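Long-range contacts in nucleoporin nup120 (Schizosaccharomyces pombe, PDB 4GQ2), which is a structural constituent of the nuclear pore complex, whose components can also serve as docking or interaction partners for transiently associated nuclear transport factors: residues 242-247 with 288-293; 294-299 with 312-317; 248-253 with 260-265; 351-356 with 523-528; 117-122 with 179-184. All coordinates share one frame; numbering follows the deposited sequence.

All five contacts lie in the beta-propeller domain, on one side of the centre of the chain. Along the sequence contact 5 closes first. Contact 3 falls within the chain between the two halves of contact 1, and contacts 2 and 4 follow in turn. Contacts 2 and 3 are antiparallel hairpins, each within its own four-stranded sheet. Contacts 1, 4 and 5 instead pack separate units of the propeller on each other. Contact 1 packs the sheet of contact 3 on that of contact 2; the centres of contacts 2 and 3 are about 12 Å apart. Contact 4 touches contact 1. Contact 5 reaches contacts 1 and 3 through Ile179. The set thus covers pairing within blades and packing between them.

Contact 1 of 5, residues 242-247 with 288-293; sequences IFLSTY and LTSDHT
Ile242 has CG1 between its backbone N and carbonyl carbon (chi1 49°), and the extended chi2 of 161° then carries CD1 out to the strand 288-290. There CD1 lies 3.8 Å from the Thr289 carbonyl carbon and just as near Ser290 CB. Leu244 is turned differently. Its CG stands anti to the carbonyl carbon, and CD2 comes within 3.5 Å of both Ser290 OG and Ser290 CB. Ser290 CB thus meets two methyl groups, Ile242 CD1 and Leu244 CD2. Further back, Ile242 CG1 packs on Leu288 CB at 4.3 Å, while CG2 faces the Leu288 carbonyl oxygen.

The strands 242-244 and 288-290 run nearly parallel, at 21°, but their axes stay 7.7 Å apart. No hydrogen bond crosses between them. Each is the first strand of a four-stranded antiparallel sheet, and the contact joins two successive sheets of the beta-propeller by side-chain packing. Ile242 bonds through its backbone to Val251 in its own sheet, and Thr289 does the same with Ala299 in the other. Leu288 also rests on Val251. On its far side Thr289 packs against the strand 346-354 of the next sheet.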
# COMPACT_ATOMS: atom_id res chain seq x y z
N ILE A 242 -15.70 -33.75 24.49
CA ILE A 242 -16.29 -33.27 23.23
C ILE A 242 -17.72 -33.79 23.03
O ILE A 242 -18.04 -34.92 23.38
CB ILE A 242 -15.43 -33.63 21.99
CG1 ILE A 242 -15.03 -35.11 22.00
CG2 ILE A 242 -14.21 -32.73 21.90
CD1 ILE A 242 -14.59 -35.64 20.65
N PHE A 243 -18.55 -32.93 22.46
CA PHE A 243 -19.94 -33.25 22.17
C PHE A 243 -20.08 -33.69 20.72
O PHE A 243 -19.51 -33.07 19.82
CB PHE A 243 -20.81 -32.02 22.45
CG PHE A 243 -22.20 -32.10 21.87
CD1 PHE A 243 -23.12 -33.05 22.33
CD2 PHE A 243 -22.60 -31.21 20.87
CE1 PHE A 243 -24.40 -33.11 21.80
CE2 PHE A 243 -23.88 -31.27 20.34
CZ PHE A 243 -24.78 -32.22 20.81
N LEU A 244 -20.84 -34.76 20.50
CA LEU A 244 -21.07 -35.30 19.16
C LEU A 244 -22.56 -35.31 18.82
O LEU A 244 -23.40 -35.21 19.71
CB LEU A 244 -20.51 -36.71 19.03
CG LEU A 244 -19.12 -37.05 19.57
CD1 LEU A 244 -18.86 -38.54 19.41
CD2 LEU A 244 -18.02 -36.25 18.90
N SER A 245 -22.87 -35.40 17.53
CA SER A 245 -24.25 -35.57 17.04
C SER A 245 -24.22 -36.14 15.60
O SER A 245 -23.21 -36.02 14.93
CB SER A 245 -25.05 -34.26 17.14
OG SER A 245 -24.20 -33.13 17.28
N THR A 246 -25.30 -36.77 15.13
CA THR A 246 -26.59 -36.84 15.82
C THR A 246 -26.68 -38.04 16.77
O THR A 246 -27.72 -38.69 16.88
CB THR A 246 -27.78 -36.82 14.83
OG1 THR A 246 -27.41 -36.15 13.62
CG2 THR A 246 -29.00 -36.11 15.44
N TYR A 247 -25.56 -38.32 17.44
CA TYR A 247 -25.58 -39.12 18.66
C TYR A 247 -25.66 -38.12 19.80
O TYR A 247 -24.76 -37.30 19.95
CB TYR A 247 -24.31 -39.95 18.81
CG TYR A 247 -23.78 -40.59 17.55
CD1 TYR A 247 -24.63 -41.25 16.65
CD2 TYR A 247 -22.42 -40.57 17.26
CE1 TYR A 247 -24.14 -41.84 15.50
CE2 TYR A 247 -21.92 -41.17 16.12
CZ TYR A 247 -22.78 -41.80 15.24
OH TYR A 247 -22.28 -42.39 14.10
N LEU A 288 -8.67 -34.73 22.98
CA LEU A 288 -9.68 -35.31 22.11
C LEU A 288 -10.14 -34.34 21.04
O LEU A 288 -10.27 -33.13 21.29
CB LEU A 288 -10.89 -35.76 22.93
CG LEU A 288 -10.76 -36.91 23.93
CD1 LEU A 288 -12.10 -37.18 24.59
CD2 LEU A 288 -10.24 -38.18 23.25
N THR A 289 -10.40 -34.87 19.85
CA THR A 289 -11.16 -34.15 18.82
C THR A 289 -11.93 -35.13 17.93
O THR A 289 -11.56 -36.29 17.80
CB THR A 289 -10.26 -33.23 17.96
OG1 THR A 289 -11.07 -32.22 17.34
CG2 THR A 289 -9.52 -34.03 16.88
N SER A 290 -13.02 -34.64 17.32
CA SER A 290 -13.80 -35.46 16.40
C SER A 290 -13.82 -34.85 15.01
O SER A 290 -13.60 -33.64 14.86
CB SER A 290 -15.23 -35.64 16.92
OG SER A 290 -16.04 -34.51 16.65
N ASP A 291 -14.07 -35.67 14.00
CA ASP A 291 -14.12 -35.18 12.63
C ASP A 291 -15.42 -34.43 12.36
O ASP A 291 -16.46 -34.77 12.92
CB ASP A 291 -13.89 -36.31 11.61
CG ASP A 291 -14.98 -37.35 11.62
OD1 ASP A 291 -15.24 -37.92 12.70
OD2 ASP A 291 -15.57 -37.60 10.55
N HIS A 292 -15.32 -33.41 11.52
CA HIS A 292 -16.40 -32.44 11.33
C HIS A 292 -17.48 -32.90 10.39
O HIS A 292 -18.60 -32.39 10.42
CB HIS A 292 -15.83 -31.10 10.86
CG HIS A 292 -14.83 -30.49 11.81
ND1 HIS A 292 -15.14 -29.50 12.66
CD2 HIS A 292 -13.48 -30.78 12.02
CE1 HIS A 292 -14.05 -29.17 13.38
NE2 HIS A 292 -13.04 -29.95 12.99
N THR A 293 -17.15 -33.88 9.55
CA THR A 293 -18.09 -34.38 8.56
C THR A 293 -19.13 -35.33 9.18
O THR A 293 -20.30 -34.98 9.29
CB THR A 293 -17.37 -35.00 7.33
OG1 THR A 293 -18.20 -35.99 6.71
CG2 THR A 293 -16.05 -35.63 7.75

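Contact 2 of 5, residues 294-299 with 312-317; sequences TNSFIA and IYKLNA
Three backbone hydrogen bonds tie Ser296 and Ile298 to Leu315 and Tyr313. Leu315 N gives to Ser296 O at 2.9 Å with an N-H...O angle of 163°. Ile298 and Tyr313 exchange the other two. Tyr313 N reaches Ile298 O at 2.9 Å, and Ile298 N reaches Tyr313 O at 3.0 Å on a more bent path, 141°. Both carbonyls also receive a CA-H contact: Phe297 CA meets Tyr313 O, and Ile312 CA lies 3.2 Å from Ile298 O.

This is an antiparallel hairpin, formed by the two central strands of a four-stranded sheet in the beta-propeller. Ile298 with Tyr313 is the hydrogen-bonded pair. Phe297 with Lys314 and Ala299 with Ile312 are non-hydrogen-bonded pairs on the other face.

On the Phe297 face the aliphatic part of Lys314 meets the ring. The lysine chain is bent at chi2 (86°), and this turns CD to within 3.5 Å of Phe297 CE1. Its CE then passes 3.3 Å from Ser296 OG. That hydroxyl has a weak hydrogen bond to Tyr247 OH. Ile312 CG2 approaches the same ring obliquely, 4.2 Å from Phe297 CD1. Phe362 meets Phe297 edge-to-face. On the opposite face Ile298 and Tyr313 touch through their CB atoms.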
# COMPACT_ATOMS: atom_id res chain seq x y z
N THR A 294 -18.68 -36.51 9.60
CA THR A 294 -19.55 -37.44 10.31
C THR A 294 -19.03 -37.59 11.73
O THR A 294 -18.01 -38.24 11.95
CB THR A 294 -19.59 -38.83 9.64
OG1 THR A 294 -18.26 -39.33 9.48
CG2 THR A 294 -20.29 -38.76 8.28
N ASN A 295 -19.72 -36.97 12.69
CA ASN A 295 -19.35 -37.09 14.10
C ASN A 295 -19.40 -38.56 14.50
O ASN A 295 -20.39 -39.02 15.06
CB ASN A 295 -20.28 -36.26 14.99
CG ASN A 295 -20.20 -34.77 14.70
OD1 ASN A 295 -19.19 -34.26 14.21
ND2 ASN A 295 -21.27 -34.05 15.01
N SER A 296 -18.33 -39.28 14.19
CA SER A 296 -18.31 -40.73 14.27
C SER A 296 -16.89 -41.23 14.53
O SER A 296 -16.70 -42.35 15.02
CB SER A 296 -18.86 -41.33 12.97
OG SER A 296 -19.04 -42.73 13.06
N PHE A 297 -15.90 -40.41 14.20
CA PHE A 297 -14.50 -40.73 14.46
C PHE A 297 -13.92 -39.80 15.52
O PHE A 297 -14.34 -38.66 15.65
CB PHE A 297 -13.67 -40.66 13.19
CG PHE A 297 -14.11 -41.63 12.13
CD1 PHE A 297 -13.58 -42.91 12.08
CD2 PHE A 297 -15.04 -41.25 11.17
CE1 PHE A 297 -13.98 -43.80 11.09
CE2 PHE A 297 -15.45 -42.13 10.19
CZ PHE A 297 -14.91 -43.41 10.15
N ILE A 298 -12.94 -40.32 16.26
CA ILE A 298 -12.34 -39.61 17.38
C ILE A 298 -10.84 -39.78 17.32
O ILE A 298 -10.34 -40.89 17.23
CB ILE A 298 -12.86 -40.17 18.72
CG1 ILE A 298 -14.31 -39.75 18.96
CG2 ILE A 298 -12.00 -39.70 19.89
CD1 ILE A 298 -15.10 -40.73 19.79
N ALA A 299 -10.13 -38.66 17.36
CA ALA A 299 -8.68 -38.67 17.49
C ALA A 299 -8.31 -38.45 18.95
O ALA A 299 -8.93 -37.64 19.64
CB ALA A 299 -8.05 -37.63 16.59
N ILE A 312 -7.01 -43.27 16.54
CA ILE A 312 -8.34 -43.03 15.99
C ILE A 312 -9.29 -44.15 16.43
O ILE A 312 -8.92 -45.32 16.45
CB ILE A 312 -8.32 -42.87 14.45
CG1 ILE A 312 -7.63 -41.55 14.06
CG2 ILE A 312 -9.73 -42.93 13.87
CD1 ILE A 312 -7.47 -41.33 12.56
N TYR A 313 -10.51 -43.76 16.80
CA TYR A 313 -11.54 -44.70 17.22
C TYR A 313 -12.82 -44.48 16.43
O TYR A 313 -13.18 -43.35 16.12
CB TYR A 313 -11.85 -44.53 18.71
CG TYR A 313 -10.74 -44.92 19.65
CD1 TYR A 313 -9.68 -44.05 19.91
CD2 TYR A 313 -10.75 -46.15 20.31
CE1 TYR A 313 -8.66 -44.39 20.77
CE2 TYR A 313 -9.73 -46.50 21.19
CZ TYR A 313 -8.69 -45.62 21.42
OH TYR A 313 -7.67 -45.94 22.28
N LYS A 314 -13.51 -45.58 16.12
CA LYS A 314 -14.83 -45.52 15.49
C LYS A 314 -15.90 -45.64 16.57
O LYS A 314 -15.80 -46.48 17.47
CB LYS A 314 -14.98 -46.65 14.47
CG LYS A 314 -16.33 -46.72 13.77
CD LYS A 314 -16.40 -45.81 12.55
CE LYS A 314 -17.82 -45.66 12.02
NZ LYS A 314 -18.33 -46.87 11.31
N LEU A 315 -16.90 -44.78 16.50
CA LEU A 315 -18.07 -44.88 17.36
C LEU A 315 -19.18 -45.62 16.62
O LEU A 315 -19.59 -45.21 15.53
CB LEU A 315 -18.56 -43.51 17.82
CG LEU A 315 -18.94 -43.29 19.30
CD1 LEU A 315 -19.81 -42.05 19.42
CD2 LEU A 315 -19.63 -44.47 19.96
N ASN A 316 -19.64 -46.71 17.23
CA ASN A 316 -20.71 -47.52 16.68
C ASN A 316 -21.92 -47.50 17.61
O ASN A 316 -21.80 -47.80 18.80
CB ASN A 316 -20.22 -48.95 16.46
CG ASN A 316 -19.03 -49.02 15.52
OD1 ASN A 316 -19.08 -48.51 14.39
ND2 ASN A 316 -17.95 -49.65 15.97
N ALA A 317 -23.07 -47.11 17.06
CA ALA A 317 -24.31 -47.04 17.82
C ALA A 317 -25.35 -47.98 17.23
O ALA A 317 -25.45 -48.12 16.01
CB ALA A 317 -24.84 -45.61 17.82

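Contact 3 of 5, residues 248-253 with 260-265; sequences NVLVML and KVLDLS
Asn248, Leu250 and Met252 bond through their backbones to Leu264, Leu262 and Lys260. The strands 249-253 and 260-263 are antiparallel, with axes 4.6 Å apart at the closest. Leu250 with Leu262 and Met252 with Lys260 each exchange two bonds. Leu262 N to Leu250 O is the shortest, at 2.6 Å. The four bonds of these pairs are nearly straight. Beyond the last bridge Leu264 N still reaches Asn248 O at 2.8 Å, but more bent, at 148°.

The two strands make a beta hairpin in the middle of a four-stranded sheet, one of the units of the beta-propeller. On one face Val249 CG1 meets Val261 CG1 at 3.6 Å. On the other, Leu250 and Leu262 lie side by side and point the same way, with CB atoms 3.8 Å apart. Met252 is bent at chi3 (-63°), which folds CE back across the hairpin to Leu262 CB, 3.7 Å away, and to Lys260 CB.

At the open end Leu264 crosses the Asn248 side chain at about a right angle. Its CB lies 3.6 Å from Asn248 OD1, and its CD1 lies against Val249 N. Leu264 CG lies 4.3 Å from Leu250 CB. An alanine in place of Leu264 would take away CG and both methyls and is likely to open a gap beside Val249 and Leu250. Leu264 also touches Phe243 and Ile179.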
# COMPACT_ATOMS: atom_id res chain seq x y z
N ASN A 248 -26.73 -38.17 20.58
CA ASN A 248 -26.83 -37.31 21.76
C ASN A 248 -25.80 -37.78 22.80
O ASN A 248 -26.14 -38.31 23.86
CB ASN A 248 -28.26 -37.32 22.32
CG ASN A 248 -28.59 -36.06 23.11
OD1 ASN A 248 -27.86 -35.07 23.07
ND2 ASN A 248 -29.70 -36.10 23.83
N VAL A 249 -24.53 -37.56 22.48
CA VAL A 249 -23.41 -38.23 23.14
C VAL A 249 -22.27 -37.27 23.52
O VAL A 249 -21.94 -36.36 22.76
CB VAL A 249 -22.87 -39.37 22.24
CG1 VAL A 249 -21.39 -39.63 22.47
CG2 VAL A 249 -23.69 -40.64 22.45
N LEU A 250 -21.70 -37.51 24.69
CA LEU A 250 -20.53 -36.79 25.17
C LEU A 250 -19.37 -37.78 25.26
O LEU A 250 -19.53 -38.88 25.79
CB LEU A 250 -20.82 -36.18 26.54
CG LEU A 250 -20.14 -34.88 26.95
CD1 LEU A 250 -20.69 -33.70 26.15
CD2 LEU A 250 -20.31 -34.63 28.44
N VAL A 251 -18.22 -37.41 24.71
CA VAL A 251 -17.01 -38.23 24.83
C VAL A 251 -16.03 -37.53 25.75
O VAL A 251 -15.65 -36.38 25.51
CB VAL A 251 -16.35 -38.54 23.47
CG1 VAL A 251 -15.05 -39.32 23.67
CG2 VAL A 251 -17.29 -39.34 22.59
N MET A 252 -15.62 -38.22 26.81
CA MET A 252 -14.77 -37.65 27.84
C MET A 252 -13.53 -38.50 28.09
O MET A 252 -13.57 -39.73 27.95
CB MET A 252 -15.55 -37.47 29.15
CG MET A 252 -16.94 -36.90 28.97
SD MET A 252 -18.01 -37.12 30.41
CE MET A 252 -18.14 -38.90 30.51
N LEU A 253 -12.44 -37.83 28.44
CA LEU A 253 -11.23 -38.48 28.91
C LEU A 253 -10.97 -38.05 30.35
O LEU A 253 -11.06 -36.86 30.69
CB LEU A 253 -10.04 -38.13 28.02
CG LEU A 253 -8.69 -38.77 28.35
CD1 LEU A 253 -8.78 -40.28 28.47
CD2 LEU A 253 -7.67 -38.39 27.29
N LYS A 260 -14.43 -42.39 28.01
CA LYS A 260 -15.82 -42.61 28.38
C LYS A 260 -16.80 -42.00 27.38
O LYS A 260 -16.58 -40.90 26.87
CB LYS A 260 -16.11 -42.01 29.77
CG LYS A 260 -15.02 -42.25 30.80
CD LYS A 260 -15.46 -41.84 32.19
CE LYS A 260 -14.37 -42.17 33.21
NZ LYS A 260 -14.80 -41.94 34.61
N VAL A 261 -17.88 -42.73 27.13
CA VAL A 261 -18.99 -42.23 26.32
C VAL A 261 -20.20 -41.99 27.21
O VAL A 261 -20.74 -42.93 27.80
CB VAL A 261 -19.38 -43.21 25.20
CG1 VAL A 261 -20.37 -42.57 24.24
CG2 VAL A 261 -18.14 -43.68 24.45
N LEU A 262 -20.62 -40.73 27.32
CA LEU A 262 -21.77 -40.36 28.14
C LEU A 262 -23.01 -40.16 27.26
O LEU A 262 -22.98 -39.37 26.31
CB LEU A 262 -21.49 -39.09 28.93
CG LEU A 262 -22.49 -38.75 30.04
CD1 LEU A 262 -22.09 -39.44 31.34
CD2 LEU A 262 -22.58 -37.24 30.23
N ASP A 263 -24.08 -40.87 27.58
CA ASP A 263 -25.32 -40.74 26.83
C ASP A 263 -26.15 -39.61 27.43
O ASP A 263 -26.67 -39.73 28.54
CB ASP A 263 -26.11 -42.05 26.82
CG ASP A 263 -27.34 -41.98 25.94
OD1 ASP A 263 -27.31 -41.31 24.89
OD2 ASP A 263 -28.35 -42.62 26.29
N LEU A 264 -26.26 -38.52 26.67
CA LEU A 264 -26.94 -37.30 27.13
C LEU A 264 -28.46 -37.43 27.19
O LEU A 264 -29.12 -36.64 27.87
CB LEU A 264 -26.54 -36.12 26.25
CG LEU A 264 -25.09 -35.66 26.31
CD1 LEU A 264 -24.70 -35.00 25.00
CD2 LEU A 264 -24.85 -34.73 27.49
N SER A 265 -29.02 -38.40 26.47
CA SER A 265 -30.46 -38.66 26.53
C SER A 265 -30.84 -39.18 27.92
O SER A 265 -31.92 -38.85 28.43
CB SER A 265 -30.90 -39.64 25.44
OG SER A 265 -30.24 -40.88 25.57

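Contact 4 of 5, residues 351-356 with 523-528; sequences QLISSE and INFDPS
Ile353 lies over the Phe525 ring. Its CG1 sits 3.5 Å from the ring centroid and 9° off the normal, a CH-pi contact. Its two methyls spread over the same ring: CD1 is 3.7 Å from Phe525 CD1, while CG2 reaches toward CZ. Phe525 has CG anti to its own N, which swings the ring under Ile353 CG1. His292 meets this ring too, with planes at about 50°.

Gln351 supplies the polar link. A bend at chi2 (-80°) turns CD toward the 523-525 backbone, and OE1 there accepts from Phe525 N at 2.8 Å. The N-H points nearly straight at OE1, but from the side of the C=O and somewhat out of the amide plane. OE1 also takes a hydrogen bond from His292 NE2, so two donors grip it. Nearer the backbone, Gln351 CG packs 3.7 Å from Ile523 CD1, and the two side chains run past each other in opposite directions. A leucine in place of Gln351 would probably leave Phe525 N and His292 NE2 without this acceptor.

Strands 351-354 and 523-525 run nearly parallel, axes 7.4 Å apart, on the edges of what are probably two neighbouring blades. They meet through side chains without a backbone-to-backbone bond, as in adjacent propeller blades.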
# COMPACT_ATOMS: atom_id res chain seq x y z
N GLN A 351 -6.73 -31.13 14.77
CA GLN A 351 -8.04 -31.39 14.17
C GLN A 351 -8.03 -32.71 13.40
O GLN A 351 -6.96 -33.20 13.04
CB GLN A 351 -8.47 -30.26 13.24
CG GLN A 351 -8.66 -28.91 13.89
CD GLN A 351 -9.97 -28.77 14.61
OE1 GLN A 351 -10.96 -28.33 14.03
NE2 GLN A 351 -10.00 -29.16 15.88
N LEU A 352 -9.22 -33.25 13.13
CA LEU A 352 -9.36 -34.48 12.37
C LEU A 352 -10.42 -34.33 11.27
O LEU A 352 -11.51 -33.81 11.52
CB LEU A 352 -9.72 -35.64 13.31
CG LEU A 352 -10.05 -37.02 12.72
CD1 LEU A 352 -8.81 -37.68 12.13
CD2 LEU A 352 -10.68 -37.90 13.79
N ILE A 353 -10.08 -34.78 10.07
CA ILE A 353 -10.97 -34.67 8.91
C ILE A 353 -11.00 -35.97 8.10
O ILE A 353 -9.97 -36.43 7.61
CB ILE A 353 -10.56 -33.49 7.99
CG1 ILE A 353 -10.55 -32.15 8.75
CG2 ILE A 353 -11.49 -33.38 6.78
CD1 ILE A 353 -9.19 -31.75 9.28
N SER A 354 -12.19 -36.56 7.98
CA SER A 354 -12.41 -37.70 7.08
C SER A 354 -12.99 -37.21 5.75
O SER A 354 -13.72 -36.21 5.71
CB SER A 354 -13.31 -38.76 7.72
OG SER A 354 -14.57 -38.22 8.08
N SER A 355 -12.69 -37.92 4.67
CA SER A 355 -12.91 -37.40 3.32
C SER A 355 -14.26 -37.73 2.66
O SER A 355 -14.44 -37.48 1.46
CB SER A 355 -11.75 -37.80 2.40
OG SER A 355 -11.49 -39.19 2.48
N GLU A 356 -15.20 -38.28 3.44
CA GLU A 356 -16.54 -38.67 2.95
C GLU A 356 -16.52 -39.82 1.94
O GLU A 356 -17.55 -40.45 1.69
CB GLU A 356 -17.31 -37.47 2.38
CG GLU A 356 -17.89 -36.53 3.42
CD GLU A 356 -18.36 -35.22 2.83
OE1 GLU A 356 -17.55 -34.53 2.17
OE2 GLU A 356 -19.54 -34.86 3.04
N ILE A 523 -6.54 -24.17 16.73
CA ILE A 523 -6.82 -24.32 15.31
C ILE A 523 -8.24 -24.86 15.12
O ILE A 523 -8.77 -25.57 15.99
CB ILE A 523 -5.77 -25.21 14.57
CG1 ILE A 523 -5.83 -26.67 15.04
CG2 ILE A 523 -4.36 -24.64 14.72
CD1 ILE A 523 -5.17 -27.64 14.07
N ASN A 524 -8.88 -24.51 14.00
CA ASN A 524 -10.23 -24.97 13.70
C ASN A 524 -10.40 -25.26 12.23
O ASN A 524 -10.15 -24.38 11.39
CB ASN A 524 -11.29 -23.94 14.09
CG ASN A 524 -11.28 -23.62 15.57
OD1 ASN A 524 -10.70 -22.61 15.99
ND2 ASN A 524 -11.94 -24.46 16.36
N PHE A 525 -10.83 -26.47 11.91
CA PHE A 525 -11.23 -26.81 10.55
C PHE A 525 -12.63 -26.28 10.34
O PHE A 525 -13.51 -26.49 11.18
CB PHE A 525 -11.17 -28.32 10.31
CG PHE A 525 -11.55 -28.73 8.91
CD1 PHE A 525 -10.64 -28.60 7.86
CD2 PHE A 525 -12.81 -29.25 8.64
CE1 PHE A 525 -10.98 -28.98 6.57
CE2 PHE A 525 -13.16 -29.62 7.35
CZ PHE A 525 -12.24 -29.49 6.31
N ASP A 526 -12.83 -25.57 9.24
CA ASP A 526 -14.14 -25.09 8.86
C ASP A 526 -14.58 -25.95 7.69
O ASP A 526 -13.97 -25.90 6.62
CB ASP A 526 -14.08 -23.61 8.46
CG ASP A 526 -15.44 -23.04 8.10
OD1 ASP A 526 -16.46 -23.73 8.26
OD2 ASP A 526 -15.48 -21.88 7.65
N PRO A 527 -15.62 -26.78 7.90
CA PRO A 527 -16.14 -27.63 6.84
C PRO A 527 -16.99 -26.85 5.83
O PRO A 527 -17.07 -27.25 4.66
CB PRO A 527 -17.01 -28.65 7.59
CG PRO A 527 -17.43 -27.95 8.83
CD PRO A 527 -16.33 -26.98 9.18
N SER A 528 -17.61 -25.77 6.29
CA SER A 528 -18.40 -24.88 5.45
C SER A 528 -17.55 -24.33 4.31
O SER A 528 -17.92 -24.43 3.14
CB SER A 528 -18.99 -23.74 6.28
OG SER A 528 -19.59 -22.76 5.46

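Contact 5 of 5, residues 117-122 with 179-184; sequences AFSFSE and ISTSEI
Thr181 sends CG2 toward the strand 115-121. From CB, CG2 stands anti to the carbonyl carbon, beside the backbone N, and OG1 takes the position between N and the carbonyl carbon (chi1 38°). This methyl lies against Phe120 and Ser121. It is 3.5 Å from Ser121 N, and almost as near Ser121 CB and the Phe120 carbonyl carbon. It also comes within 3.9 Å of Ser119 OG. Ile128, on the adjacent strand 126-133, touches Thr181 as well.

Ser119 faces the backbone just before Thr181. Ser119 OG is 3.2 Å from Ser180 C, but no hydrogen bond joins the two segments. Ser180 O is instead bonded to Tyr130 OH, and Thr181 O to Tyr140 OH.

The residues 179-182 form the turn between the strands 173-178 and 183-188. This turn belongs to one four-stranded sheet of the beta-propeller, while the strand 115-121 is an outermost strand of another. Ser180 OG shapes it as an ST turn, accepting from Ser182 N at 3.2 Å, with a weak bond from Glu183 N. The hydroxyl in turn gives to Glu183 OE1. Glu183 O receives both Ile179 N and Ser180 N.

At the other end of the contact Ala117 CB meets Ile184 CD1 at 3.9 Å. Met176 packs against both Ala117 and Ile184.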
# COMPACT_ATOMS: atom_id res chain seq x y z
N ALA A 117 -18.02 -20.89 24.70
CA ALA A 117 -18.63 -21.97 23.94
C ALA A 117 -19.76 -21.41 23.10
O ALA A 117 -20.49 -20.52 23.53
CB ALA A 117 -19.14 -23.05 24.88
N PHE A 118 -19.90 -21.94 21.89
CA PHE A 118 -20.87 -21.44 20.93
C PHE A 118 -21.94 -22.47 20.61
O PHE A 118 -21.70 -23.68 20.67
CB PHE A 118 -20.15 -21.07 19.63
CG PHE A 118 -19.47 -19.73 19.66
CD1 PHE A 118 -18.30 -19.54 20.40
CD2 PHE A 118 -19.97 -18.67 18.92
CE1 PHE A 118 -17.67 -18.30 20.41
CE2 PHE A 118 -19.34 -17.43 18.93
CZ PHE A 118 -18.19 -17.25 19.68
N SER A 119 -23.13 -21.98 20.26
CA SER A 119 -24.20 -22.83 19.73
C SER A 119 -25.09 -22.02 18.79
O SER A 119 -25.20 -20.80 18.92
CB SER A 119 -25.02 -23.43 20.87
OG SER A 119 -25.82 -24.50 20.39
N PHE A 120 -25.73 -22.72 17.85
CA PHE A 120 -26.55 -22.07 16.84
C PHE A 120 -27.96 -22.66 16.77
O PHE A 120 -28.12 -23.88 16.68
CB PHE A 120 -25.86 -22.16 15.48
CG PHE A 120 -26.60 -21.46 14.37
CD1 PHE A 120 -26.56 -20.08 14.26
CD2 PHE A 120 -27.32 -22.19 13.43
CE1 PHE A 120 -27.24 -19.43 13.23
CE2 PHE A 120 -28.00 -21.55 12.41
CZ PHE A 120 -27.96 -20.17 12.31
N SER A 121 -28.97 -21.79 16.80
CA SER A 121 -30.38 -22.16 16.68
C SER A 121 -30.87 -22.04 15.24
O SER A 121 -30.69 -20.99 14.61
CB SER A 121 -31.26 -21.28 17.58
OG SER A 121 -31.33 -19.95 17.07
N GLU A 122 -31.50 -23.10 14.74
CA GLU A 122 -32.05 -23.09 13.39
C GLU A 122 -33.17 -22.06 13.24
O GLU A 122 -33.05 -21.13 12.44
CB GLU A 122 -32.51 -24.49 12.97
CG GLU A 122 -31.37 -25.47 12.75
CD GLU A 122 -31.65 -26.46 11.63
OE1 GLU A 122 -32.83 -26.71 11.31
OE2 GLU A 122 -30.67 -27.00 11.06
N ILE A 179 -24.23 -28.12 24.50
CA ILE A 179 -25.01 -29.26 24.02
C ILE A 179 -26.03 -28.77 23.00
O ILE A 179 -26.35 -29.47 22.03
CB ILE A 179 -25.71 -30.00 25.19
CG1 ILE A 179 -24.67 -30.61 26.15
CG2 ILE A 179 -26.69 -31.05 24.69
CD1 ILE A 179 -23.56 -31.39 25.48
N SER A 180 -26.52 -27.55 23.22
CA SER A 180 -27.57 -26.94 22.43
C SER A 180 -27.66 -25.46 22.78
O SER A 180 -26.84 -24.93 23.54
CB SER A 180 -28.91 -27.61 22.72
OG SER A 180 -29.33 -27.33 24.05
N THR A 181 -28.68 -24.80 22.23
CA THR A 181 -28.93 -23.39 22.52
C THR A 181 -29.50 -23.15 23.91
O THR A 181 -29.71 -22.01 24.31
CB THR A 181 -29.87 -22.74 21.47
OG1 THR A 181 -30.88 -23.68 21.08
CG2 THR A 181 -29.07 -22.31 20.25
N SER A 182 -29.73 -24.22 24.67
CA SER A 182 -30.26 -24.08 26.02
C SER A 182 -29.56 -24.99 27.02
O SER A 182 -29.76 -24.86 28.23
CB SER A 182 -31.77 -24.34 26.03
OG SER A 182 -32.06 -25.68 25.67
N GLU A 183 -28.72 -25.90 26.52
CA GLU A 183 -28.02 -26.86 27.38
C GLU A 183 -26.51 -26.80 27.21
O GLU A 183 -26.00 -26.72 26.10
CB GLU A 183 -28.51 -28.29 27.10
CG GLU A 183 -29.95 -28.56 27.54
CD GLU A 183 -30.59 -29.69 26.75
OE1 GLU A 183 -30.82 -29.52 25.52
OE2 GLU A 183 -30.87 -30.74 27.35
N ILE A 184 -25.81 -26.83 28.34
CA ILE A 184 -24.35 -26.88 28.36
C ILE A 184 -23.85 -27.77 29.50
O ILE A 184 -24.45 -27.83 30.57
CB ILE A 184 -23.73 -25.46 28.45
CG1 ILE A 184 -22.20 -25.53 28.42
CG2 ILE A 184 -24.22 -24.72 29.70
CD1 ILE A 184 -21.55 -24.36 27.72